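Local coordinates for Glyco_hydro_cc domain-containing protein (Cryptococcus neoformans, PDB 6UBC), which probably binds beta-1,3-glucan oligosaccharides, as a member of glycoside hydrolase family 128, subgroup VII, at residues Thr322-Leu325 with Ser326-Ser330. Residues are numbered along the deposited sequence; the frame is centred on the assembly and turned at random.
Sequences TKWL and SAFSS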
loop_
_atom_site.group_PDB
_atom_site.type_symbol
_atom_site.label_atom_id
_atom_site.label_comp_id
_atom_site.label_asym_id
_atom_site.label_seq_id
_atom_site.Cartn_x
_atom_site.Cartn_y
_atom_site.Cartn_z
ATOM N N THR A 322 7.204 -8.399 16.707
ATOM C CA THR A 322 6.127 -7.537 17.304
ATOM C C THR A 322 4.795 -8.300 17.332
ATOM O O THR A 322 4.015 -8.054 18.251
ATOM C CB THR A 322 5.896 -6.245 16.528
ATOM O OG1 THR A 322 5.646 -6.687 15.205
ATOM C CG2 THR A 322 7.082 -5.341 16.578
ATOM N N LYS A 323 4.547 -9.188 16.357
ATOM C CA LYS A 323 3.357 -10.088 16.341
ATOM C C LYS A 323 2.039 -9.297 16.379
ATOM O O LYS A 323 1.050 -9.813 16.925
ATOM C CB LYS A 323 3.480 -11.064 17.520
ATOM C CG LYS A 323 4.719 -11.955 17.447
ATOM C CD LYS A 323 4.638 -12.997 18.507
ATOM C CE LYS A 323 5.775 -13.991 18.442
ATOM N NZ LYS A 323 5.973 -14.605 19.777
ATOM N N TRP A 324 1.945 -8.187 15.658
ATOM C CA TRP A 324 0.655 -7.475 15.499
ATOM C C TRP A 324 -0.209 -8.220 14.477
ATOM O O TRP A 324 -1.355 -8.630 14.805
ATOM C CB TRP A 324 0.882 -6.022 15.083
ATOM C CG TRP A 324 -0.319 -5.140 15.259
ATOM C CD1 TRP A 324 -0.570 -4.253 16.281
ATOM C CD2 TRP A 324 -1.443 -5.062 14.376
ATOM N NE1 TRP A 324 -1.799 -3.654 16.084
ATOM C CE2 TRP A 324 -2.375 -4.162 14.953
ATOM C CE3 TRP A 324 -1.805 -5.739 13.218
ATOM C CZ2 TRP A 324 -3.632 -3.953 14.399
ATOM C CZ3 TRP A 324 -3.047 -5.516 12.670
ATOM C CH2 TRP A 324 -3.906 -4.571 13.219
ATOM N N LEU A 325 0.311 -8.362 13.257
ATOM C CA LEU A 325 -0.459 -8.984 12.182
ATOM C C LEU A 325 -0.784 -10.423 12.558
ATOM O O LEU A 325 -1.857 -10.940 12.183
ATOM C CB LEU A 325 0.291 -8.945 10.871
ATOM C CG LEU A 325 -0.571 -9.206 9.642
ATOM C CD1 LEU A 325 -1.720 -8.195 9.487
ATOM C CD2 LEU A 325 0.273 -9.214 8.387
ATOM N N SER A 326 0.164 -11.122 13.160
ATOM C CA SER A 326 -0.052 -12.563 13.464
ATOM C C SER A 326 -1.187 -12.687 14.473
ATOM O O SER A 326 -2.034 -13.606 14.316
ATOM C CB SER A 326 1.187 -13.266 13.913
ATOM O OG SER A 326 1.741 -12.711 15.104
ATOM N N ALA A 327 -1.204 -11.840 15.485
ATOM C CA ALA A 327 -2.328 -11.885 16.455
ATOM C C ALA A 327 -3.621 -11.444 15.780
ATOM O O ALA A 327 -4.665 -12.038 16.048
ATOM C CB ALA A 327 -2.061 -11.065 17.682
ATOM N N PHE A 328 -3.587 -10.412 14.960
ATOM C CA PHE A 328 -4.763 -9.901 14.215
ATOM C C PHE A 328 -5.339 -11.040 13.372
ATOM O O PHE A 328 -6.548 -11.261 13.336
ATOM C CB PHE A 328 -4.328 -8.706 13.347
ATOM C CG PHE A 328 -5.328 -8.151 12.367
ATOM C CD1 PHE A 328 -6.295 -7.221 12.773
ATOM C CD2 PHE A 328 -5.314 -8.526 11.018
ATOM C CE1 PHE A 328 -7.240 -6.747 11.870
ATOM C CE2 PHE A 328 -6.230 -8.004 10.128
ATOM C CZ PHE A 328 -7.197 -7.121 10.546
ATOM N N SER A 329 -4.480 -11.789 12.699
ATOM C CA SER A 329 -4.879 -12.897 11.803
ATOM C C SER A 329 -5.605 -13.980 12.592
ATOM O O SER A 329 -6.589 -14.565 12.051
ATOM C CB SER A 329 -3.652 -13.468 11.085
ATOM O OG SER A 329 -4.012 -14.530 10.172
ATOM N N SER A 330 -5.129 -14.243 13.798
ATOM C CA SER A 330 -5.724 -15.205 14.746
ATOM C C SER A 330 -7.117 -14.767 15.161
ATOM O O SER A 330 -8.000 -15.651 15.235
ATOM C CB SER A 330 -4.869 -15.375 15.941
ATOM O OG SER A 330 -3.729 -16.055 15.512
#
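Trp324 and Phe328, one helical turn apart, are joined through backbone and rings alike at the start of helix 324-331. Phe328 N donates to Trp324 O over 2.9 Å, nearly straight at 163° and in the carbonyl plane; Ser329 N to Leu325 O, 2.8 Å, repeats the i+4 step with its donor tilted from that plane. The turn before is looser: Ala327 N reaches Lys323 O only by a weak bond of 3.4 Å. Lys323, the N-cap, has positive phi, a left-handed backbone conformation that separates helix 319-322 from this one. Its CB lies 3.4 Å from Ser326 OG, while the extended chain beyond leads away from the turn. Trp324 and Phe328 both hold CG anti to the backbone N (chi1 -164° for Trp324), which sends the two rings off the same flank of the helix. The indole's six-membered ring and the phenyl lie with planes 23° apart but slid past one another, centroids at 5.1 Å, with little overlap. Touching is done by the indole's outer corner, CZ3 lying 3.5 Å from Phe328 CG and CH2 near CD1. On the phenyl's indole side, Leu325 CD1 reaches Phe328 CD2 at 3.9 Å. Glu319, in the preceding helix, accepts from the first-turn amides of Leu325 and Ser326. Trp324 NE1 bonds to Ile285 O, and Trp324 and Phe328 pack on helix 287-298, where Trp294 meets Phe328 edge-to-face; Leu325 and Ser329 instead rest against helix 348-362, so the short helix bridges two helices flanking the parallel strands, consistent with the (beta/alpha)8 barrel of GH128 enzymes.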